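Local coordinates for protein ferritin (Pseudo-nitzschia multiseries, PDB 4ISM) that probably takes up ferrous iron, oxidises it with dioxygen and stores it as ferric hydroxide in a soluble, non-toxic form, at residues 14-19 and 96-101; 21-26 and 43-48. One frame throughout, in Å; residues are numbered along the deposited sequence. Where two conformers were deposited one is given.

How the interactions relate
Both contacts use helix 4-32, whose residues 14-19 and 21-26 follow one another along the same helix; the centres of the two contacts are 13 Å apart. Interaction 1 joins this helix to helix 84-111, and interaction 2, nested within that chain loop, joins it to helix 36-62. Each carries carboxylates to a zinc ion: Glu-16 alone in the first, Glu-45 with Glu-48 in the second, with 7.7 Å between ZN of chain M and ZN of chain N. Glu-49, one turn beyond Glu-45, helps bind the first ion, and the side chain of Tyr-23 comes within about 4 Å of a further zinc. Together they line one cluster of metal sites inside the helical bundle.

Interaction 1. Residues 14-19 and 96-101; sequences TQEFTA and QANTRS. With ZN (zinc ion), chain M.
The amide of Asn-98, in one of two deposited conformers, meets Glu-16 through its ND2 end, in the amide plane, and the chain of Gln-15 beside its OD1 end. ND2 donates almost straight to Glu-16 OE2 at 3.0 Å. The carboxylate plane is turned 68° from the amide, and the donor arrives from above it, 36° out of plane. Gln-15 slides past Asn-98 in the opposite direction, its amide steeply inclined to the other; Asn-98 OD1 also takes a hydrogen bond from Gln-12. With CG anti to the backbone N (chi1 -179°) and a bend at the next bond, Gln-15 delivers NE2 to within 3.3 Å of Ala-97 O and 3.8 Å of Ser-101 CB. An alanine here is likely to open a gap between the helices, with Ala-97 O and Ser-101 CB losing their neighbour NE2. Glu-16 suits its place because its two oxygens divide the work: OE1 binds zinc at 2.0 Å, while OE2 takes bonds from Asn-98, from Gln-12 and from a zinc-bound water whose O lies 2.6 Å from OE2. A second zinc-bound water accepts from Asn-98 ND2 at 3.0 Å, so in this conformer Asn-98 is second-shell to this zinc and probably steadies both carboxylate and water; it also belongs to an iron site seen in this protein. Small Ala-97 and Ser-101 let the long glutamine lie against their helix; Ser-101 OG turns to Arg-11 and Gln-12. Glu-49 and His-52 complete the zinc site, which also binds iron, consistent with a ferroxidase centre. Segments 14-19 and 96-101 run antiparallel, their axes 10.6 Å apart at closest approach. Helix 36-62 supplies Glu-49 and His-52 and packs on Phe-17, while helix 115-145 reaches Asn-98 through Gln-128.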
ATOM      1  N   THR B  14     -20.157 -45.576 -20.821  1.00 20.53           N
ATOM      2  CA  THR B  14     -20.387 -46.625 -19.835  1.00 19.81           C
ATOM      3  C   THR B  14     -19.073 -47.066 -19.201  1.00 18.41           C
ATOM      4  O   THR B  14     -19.002 -47.252 -18.006  1.00 18.75           O
ATOM      5  CB  THR B  14     -21.072 -47.821 -20.512  1.00 20.37           C
ATOM      6  OG1 THR B  14     -22.236 -47.274 -21.149  1.00 21.26           O
ATOM      7  CG2 THR B  14     -21.523 -48.820 -19.456  1.00 23.11           C
ATOM      8  N   GLN B  15     -18.059 -47.262 -20.021  1.00 18.09           N
ATOM      9  CA  GLN B  15     -16.788 -47.690 -19.482  1.00 19.69           C
ATOM     10  C   GLN B  15     -16.206 -46.652 -18.505  1.00 18.86           C
ATOM     11  O   GLN B  15     -15.641 -47.066 -17.495  1.00 16.57           O
ATOM     12  CB  GLN B  15     -15.799 -47.888 -20.617  1.00 22.49           C
ATOM     13  CG  GLN B  15     -14.476 -48.348 -20.053  1.00 36.62           C
ATOM     14  CD  GLN B  15     -14.294 -49.861 -20.114  1.00 45.52           C
ATOM     15  OE1 GLN B  15     -15.268 -50.659 -19.908  1.00 38.71           O
ATOM     16  NE2 GLN B  15     -13.054 -50.277 -20.505  1.00 40.15           N
ATOM     17  N   GLU B  16     -16.308 -45.336 -18.799  1.00 16.50           N
ATOM     18  CA  GLU B  16     -15.712 -44.346 -17.875  1.00 17.20           C
ATOM     19  C   GLU B  16     -16.524 -44.405 -16.570  1.00 18.30           C
ATOM     20  O   GLU B  16     -15.951 -44.382 -15.476  1.00 18.85           O
ATOM     21  CB  GLU B  16     -15.760 -42.916 -18.463  1.00 17.30           C
ATOM     22  CG  GLU B  16     -15.039 -42.784 -19.830  1.00 20.54           C
ATOM     23  CD  GLU B  16     -13.535 -42.940 -19.669  1.00 26.09           C
ATOM     24  OE1 GLU B  16     -13.020 -42.796 -18.507  1.00 22.31           O
ATOM     25  OE2 GLU B  16     -12.848 -43.291 -20.663  1.00 25.02           O
ATOM     26  N   PHE B  17     -17.859 -44.499 -16.673  1.00 17.96           N
ATOM     27  CA  PHE B  17     -18.671 -44.506 -15.422  1.00 18.98           C
ATOM     28  C   PHE B  17     -18.457 -45.805 -14.638  1.00 17.43           C
ATOM     29  O   PHE B  17     -18.569 -45.820 -13.393  1.00 17.52           O
ATOM     30  CB  PHE B  17     -20.117 -44.292 -15.754  1.00 19.58           C
ATOM     31  CG  PHE B  17     -20.424 -42.889 -16.212  1.00 20.30           C
ATOM     32  CD1 PHE B  17     -19.539 -41.812 -15.966  1.00 20.00           C
ATOM     33  CD2 PHE B  17     -21.605 -42.636 -16.908  1.00 22.85           C
ATOM     34  CE1 PHE B  17     -19.845 -40.509 -16.364  1.00 18.63           C
ATOM     35  CE2 PHE B  17     -21.911 -41.349 -17.317  1.00 21.77           C
ATOM     36  CZ  PHE B  17     -21.041 -40.287 -17.039  1.00 23.18           C
ATOM     37  N   THR B  18     -18.291 -46.910 -15.353  1.00 19.12           N
ATOM     38  CA  THR B  18     -17.959 -48.228 -14.704  1.00 18.93           C
ATOM     39  C   THR B  18     -16.632 -48.115 -13.909  1.00 19.31           C
ATOM     40  O   THR B  18     -16.545 -48.578 -12.769  1.00 19.73           O
ATOM     41  CB  THR B  18     -17.835 -49.346 -15.791  1.00 20.56           C
ATOM     42  OG1 THR B  18     -19.117 -49.557 -16.416  1.00 19.79           O
ATOM     43  CG2 THR B  18     -17.294 -50.723 -15.214  1.00 18.98           C
ATOM     44  N   ALA B  19     -15.622 -47.531 -14.545  1.00 19.05           N
ATOM     45  CA  ALA B  19     -14.324 -47.233 -13.923  1.00 18.39           C
ATOM     46  C   ALA B  19     -14.524 -46.359 -12.739  1.00 17.21           C
ATOM     47  O   ALA B  19     -13.949 -46.618 -11.674  1.00 18.51           O
ATOM     48  CB  ALA B  19     -13.330 -46.602 -14.957  1.00 18.67           C
ATOM     49  N   GLN B  96      -5.911 -50.594 -17.959  1.00 25.76           N
ATOM     50  CA  GLN B  96      -5.513 -51.270 -19.210  1.00 25.96           C
ATOM     51  C   GLN B  96      -6.737 -51.540 -20.067  1.00 29.58           C
ATOM     52  O   GLN B  96      -6.673 -51.348 -21.279  1.00 27.89           O
ATOM     53  CB  GLN B  96      -4.714 -52.563 -18.924  1.00 31.32           C
ATOM     54  CG  GLN B  96      -3.341 -52.302 -18.309  1.00 28.16           C
ATOM     55  CD  GLN B  96      -2.679 -53.557 -17.785  1.00 30.97           C
ATOM     56  OE1 GLN B  96      -3.364 -54.546 -17.542  1.00 28.90           O
ATOM     57  NE2 GLN B  96      -1.375 -53.484 -17.493  1.00 26.95           N
ATOM     58  N   ALA B  97      -7.854 -51.932 -19.443  1.00 29.65           N
ATOM     59  CA  ALA B  97      -9.115 -52.166 -20.178  1.00 32.99           C
ATOM     60  C   ALA B  97      -9.616 -50.840 -20.748  1.00 31.23           C
ATOM     61  O   ALA B  97     -10.132 -50.784 -21.885  1.00 33.09           O
ATOM     62  CB  ALA B  97     -10.204 -52.739 -19.261  1.00 33.47           C
ATOM     63  N   ASN B  98      -9.504 -49.766 -19.967  1.00 27.09           N
ATOM     64  CA  ASN B  98      -9.952 -48.574 -20.533  0.50 26.49           C
ATOM     65  C   ASN B  98      -9.087 -48.033 -21.654  1.00 24.31           C
ATOM     66  O   ASN B  98      -9.566 -47.411 -22.585  1.00 25.62           O
ATOM     67  CB  ASN B  98     -10.153 -47.533 -19.527  0.50 26.30           C
ATOM     68  CG  ASN B  98     -11.082 -46.554 -20.040  0.50 27.41           C
ATOM     69  OD1 ASN B  98     -11.971 -46.939 -20.816  0.50 28.40           O
ATOM     70  ND2 ASN B  98     -10.875 -45.296 -19.723  0.50 28.68           N
ATOM     71  N   THR B  99      -7.809 -48.351 -21.635  1.00 28.05           N
ATOM     72  CA  THR B  99      -6.887 -47.911 -22.709  1.00 26.88           C
ATOM     73  C   THR B  99      -7.314 -48.647 -23.977  1.00 33.70           C
ATOM     74  O   THR B  99      -7.399 -48.019 -25.066  1.00 30.66           O
ATOM     75  CB  THR B  99      -5.409 -48.217 -22.328  1.00 25.91           C
ATOM     76  OG1 THR B  99      -5.020 -47.389 -21.231  1.00 24.29           O
ATOM     77  CG2 THR B  99      -4.372 -48.052 -23.584  1.00 30.33           C
ATOM     78  N   ARG B 100      -7.577 -49.969 -23.839  1.00 32.07           N
ATOM     79  CA  ARG B 100      -7.940 -50.812 -24.982  1.00 34.63           C
ATOM     80  C   ARG B 100      -9.212 -50.317 -25.552  1.00 31.85           C
ATOM     81  O   ARG B 100      -9.396 -50.271 -26.775  1.00 32.90           O
ATOM     82  CB  ARG B 100      -8.052 -52.338 -24.635  1.00 37.28           C
ATOM     83  CG  ARG B 100      -6.688 -53.038 -24.577  1.00 48.26           C
ATOM     84  CD  ARG B 100      -6.632 -54.548 -24.189  1.00 55.81           C
ATOM     85  NE  ARG B 100      -7.666 -55.045 -23.257  1.00 56.27           N
ATOM     86  CZ  ARG B 100      -7.529 -55.220 -21.926  1.00 57.80           C
ATOM     87  NH1 ARG B 100      -6.403 -54.933 -21.261  1.00 43.71           N
ATOM     88  NH2 ARG B 100      -8.560 -55.681 -21.235  1.00 52.44           N
ATOM     89  N   SER B 101     -10.118 -49.943 -24.677  1.00 27.59           N
ATOM     90  CA  SER B 101     -11.332 -49.385 -25.149  1.00 31.20           C
ATOM     91  C   SER B 101     -11.195 -48.102 -26.015  1.00 31.13           C
ATOM     92  O   SER B 101     -11.842 -47.958 -27.087  1.00 33.26           O
ATOM     93  CB  SER B 101     -12.173 -49.086 -23.952  1.00 34.01           C
ATOM     94  OG  SER B 101     -13.484 -49.031 -24.332  1.00 37.17           O
TER
HETATM   95 ZN    ZN M 201     -11.122 -42.506 -17.931  1.00 26.80          ZN
HETATM   96  O   HOH W   1     -10.571 -42.162 -20.168  1.00 25.98           O
HETATM   97  O   HOH W   2      -9.419 -43.658 -17.718  1.00 24.87           O

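Interaction 2. Residues 21-26 and 43-48. With ZN (zinc ion), chain N.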
ATOM      1  N   GLN B  21     -16.971 -46.254 -10.769  1.00 16.47           N
ATOM      2  CA  GLN B  21     -17.621 -46.989  -9.664  1.00 16.89           C
ATOM      3  C   GLN B  21     -16.595 -47.970  -9.110  1.00 16.59           C
ATOM      4  O   GLN B  21     -16.602 -48.244  -7.911  1.00 17.20           O
ATOM      5  CB  GLN B  21     -18.814 -47.829 -10.124  1.00 19.11           C
ATOM      6  CG  GLN B  21     -20.049 -46.996 -10.274  1.00 24.15           C
ATOM      7  CD  GLN B  21     -20.595 -46.579  -8.880  1.00 27.76           C
ATOM      8  OE1 GLN B  21     -20.221 -45.540  -8.357  1.00 30.27           O
ATOM      9  NE2 GLN B  21     -21.500 -47.359  -8.334  1.00 25.70           N
ATOM     10  N   VAL B  22     -15.755 -48.537  -9.987  1.00 16.99           N
ATOM     11  CA  VAL B  22     -14.703 -49.475  -9.506  1.00 17.85           C
ATOM     12  C   VAL B  22     -13.675 -48.740  -8.594  1.00 17.05           C
ATOM     13  O   VAL B  22     -13.347 -49.210  -7.490  1.00 16.98           O
ATOM     14  CB  VAL B  22     -13.961 -50.160 -10.656  1.00 19.09           C
ATOM     15  CG1 VAL B  22     -12.777 -51.025 -10.096  1.00 19.33           C
ATOM     16  CG2 VAL B  22     -14.961 -51.044 -11.427  1.00 18.48           C
ATOM     17  N   TYR B  23     -13.254 -47.543  -8.989  1.00 17.72           N
ATOM     18  CA  TYR B  23     -12.439 -46.674  -8.048  1.00 17.36           C
ATOM     19  C   TYR B  23     -13.190 -46.382  -6.788  1.00 16.62           C
ATOM     20  O   TYR B  23     -12.596 -46.472  -5.753  1.00 17.24           O
ATOM     21  CB  TYR B  23     -12.111 -45.332  -8.724  1.00 17.25           C
ATOM     22  CG  TYR B  23     -10.912 -45.466  -9.622  1.00 17.54           C
ATOM     23  CD1 TYR B  23     -11.028 -45.491 -10.999  1.00 19.28           C
ATOM     24  CD2 TYR B  23      -9.603 -45.545  -9.066  1.00 18.93           C
ATOM     25  CE1 TYR B  23      -9.880 -45.547 -11.844  1.00 19.46           C
ATOM     26  CE2 TYR B  23      -8.479 -45.577  -9.902  1.00 18.85           C
ATOM     27  CZ  TYR B  23      -8.623 -45.568 -11.273  1.00 20.27           C
ATOM     28  OH  TYR B  23      -7.488 -45.657 -12.085  1.00 20.82           O
ATOM     29  N   LEU B  24     -14.520 -46.137  -6.847  1.00 16.88           N
ATOM     30  CA  LEU B  24     -15.262 -45.907  -5.603  1.00 16.11           C
ATOM     31  C   LEU B  24     -15.234 -47.175  -4.742  1.00 16.66           C
ATOM     32  O   LEU B  24     -15.058 -47.126  -3.484  1.00 16.07           O
ATOM     33  CB  LEU B  24     -16.729 -45.483  -5.840  1.00 15.55           C
ATOM     34  CG  LEU B  24     -17.491 -45.219  -4.528  1.00 16.68           C
ATOM     35  CD1 LEU B  24     -16.941 -44.065  -3.630  1.00 16.03           C
ATOM     36  CD2 LEU B  24     -18.913 -44.829  -4.930  1.00 16.37           C
ATOM     37  N   SER B  25     -15.410 -48.328  -5.383  0.50 15.98           N
ATOM     38  CA  SER B  25     -15.307 -49.537  -4.598  0.50 15.61           C
ATOM     39  C   SER B  25     -13.937 -49.726  -3.889  0.50 16.60           C
ATOM     40  O   SER B  25     -13.875 -50.165  -2.712  0.50 18.01           O
ATOM     41  CB  SER B  25     -15.720 -50.766  -5.418  0.50 15.97           C
ATOM     42  OG  SER B  25     -15.486 -51.891  -4.619  0.50 13.84           O
ATOM     43  N   ALA B  26     -12.859 -49.397  -4.603  1.00 15.94           N
ATOM     44  CA  ALA B  26     -11.508 -49.479  -4.060  1.00 16.48           C
ATOM     45  C   ALA B  26     -11.368 -48.501  -2.855  1.00 16.60           C
ATOM     46  O   ALA B  26     -10.809 -48.877  -1.835  1.00 19.24           O
ATOM     47  CB  ALA B  26     -10.490 -49.117  -5.184  1.00 14.26           C
ATOM     48  N   LEU B  43     -10.764 -42.227  -4.264  1.00 18.10           N
ATOM     49  CA  LEU B  43     -11.910 -41.388  -4.377  1.00 20.30           C
ATOM     50  C   LEU B  43     -11.688 -40.249  -5.390  1.00 20.71           C
ATOM     51  O   LEU B  43     -12.628 -39.915  -6.122  1.00 17.26           O
ATOM     52  CB  LEU B  43     -12.230 -40.810  -2.996  1.00 23.29           C
ATOM     53  CG  LEU B  43     -13.530 -40.072  -2.745  1.00 26.99           C
ATOM     54  CD1 LEU B  43     -14.759 -40.986  -2.955  1.00 24.46           C
ATOM     55  CD2 LEU B  43     -13.574 -39.458  -1.299  1.00 29.56           C
ATOM     56  N   ALA B  44     -10.494 -39.631  -5.377  1.00 18.46           N
ATOM     57  CA  ALA B  44     -10.128 -38.576  -6.370  1.00 21.53           C
ATOM     58  C   ALA B  44     -10.198 -39.157  -7.779  1.00 19.35           C
ATOM     59  O   ALA B  44     -10.787 -38.511  -8.661  1.00 18.61           O
ATOM     60  CB  ALA B  44      -8.722 -38.020  -6.102  1.00 21.12           C
ATOM     61  N   GLU B  45      -9.659 -40.376  -7.986  1.00 17.83           N
ATOM     62  CA  GLU B  45      -9.708 -40.999  -9.252  1.00 20.92           C
ATOM     63  C   GLU B  45     -11.104 -41.378  -9.686  1.00 18.06           C
ATOM     64  O   GLU B  45     -11.438 -41.349 -10.901  1.00 18.15           O
ATOM     65  CB  GLU B  45      -8.831 -42.276  -9.319  1.00 25.33           C
ATOM     66  CG  GLU B  45      -7.352 -41.932  -9.334  1.00 34.58           C
ATOM     67  CD  GLU B  45      -7.030 -41.238 -10.654  1.00 38.37           C
ATOM     68  OE1 GLU B  45      -7.619 -41.629 -11.706  1.00 45.64           O
ATOM     69  OE2 GLU B  45      -6.244 -40.281 -10.642  1.00 44.82           O
ATOM     70  N   SER B  46     -11.918 -41.751  -8.720  1.00 16.01           N
ATOM     71  CA  SER B  46     -13.347 -41.963  -9.052  1.00 17.55           C
ATOM     72  C   SER B  46     -14.060 -40.685  -9.692  1.00 18.75           C
ATOM     73  O   SER B  46     -14.815 -40.775 -10.697  1.00 20.29           O
ATOM     74  CB  SER B  46     -14.098 -42.495  -7.783  1.00 16.67           C
ATOM     75  OG  SER B  46     -15.498 -42.657  -8.080  1.00 16.63           O
ATOM     76  N   ALA B  47     -13.848 -39.511  -9.091  1.00 19.84           N
ATOM     77  CA  ALA B  47     -14.431 -38.279  -9.631  1.00 20.97           C
ATOM     78  C   ALA B  47     -13.826 -37.984 -11.006  1.00 20.53           C
ATOM     79  O   ALA B  47     -14.493 -37.552 -11.942  1.00 20.17           O
ATOM     80  CB  ALA B  47     -14.231 -37.109  -8.640  1.00 23.32           C
ATOM     81  N   GLU B  48     -12.550 -38.241 -11.165  1.00 19.76           N
ATOM     82  CA  GLU B  48     -11.938 -37.985 -12.443  1.00 21.24           C
ATOM     83  C   GLU B  48     -12.490 -38.866 -13.565  1.00 19.71           C
ATOM     84  O   GLU B  48     -12.615 -38.382 -14.727  1.00 18.94           O
ATOM     85  CB  GLU B  48     -10.436 -38.267 -12.318  1.00 23.19           C
ATOM     86  CG  GLU B  48      -9.684 -38.188 -13.631  1.00 31.53           C
ATOM     87  CD  GLU B  48      -8.244 -38.620 -13.412  1.00 41.26           C
ATOM     88  OE1 GLU B  48      -7.586 -38.084 -12.473  1.00 46.36           O
ATOM     89  OE2 GLU B  48      -7.789 -39.531 -14.130  1.00 47.65           O
TER
HETATM   90 ZN    ZN N 202      -5.962 -39.961 -12.811  0.70 37.37          ZN
HETATM   91  O   HOH W   3     -18.714 -43.007  -9.013  1.00 37.03           O
HETATM   92  O   HOH W   4      -4.463 -38.766 -12.713  1.00 44.22           O
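Tyr-23 and Ser-46 mark the nearest approach of segments 21-26 and 43-48, which run antiparallel with their axes closing to 7.8 Å: Tyr-23 CB lies 3.6 Å from Ser-46 CB, a closeness that a small serine permits. Beside them Glu-45 CB sits over one face of the Tyr-23 ring, a CH-pi contact 3.6 Å from the ring centroid, offset toward the rim. Both side chains point the same way, CG of each anti to its carbonyl carbon (chi1 -83° for Tyr-23, -72° for Glu-45), into the bundle, where Tyr-23 OH bonds to Glu-95. The other flank is looser, and Leu-43 lies exposed there. Leu-24 and Leu-43 touch through their CD1 methyls at 3.8 Å and pack on Leu-54 of a neighbouring subunit, where apolar branches suit the interface. A water donates to Gln-21 OE1 and, weakly, to Ser-46 OG, which also bonds to Ser-20 O. On the inner side Glu-45 and Glu-48 each grip zinc with both oxygens, Glu-45 OE2 at 2.2 Å and Glu-48 OE2 at 2.3 Å, joined by Glu-131 and a water. This carboxylate-rich site, where iron also binds, resembles the third iron site of some prokaryotic ferritins, within the ferritin four-helix bundle.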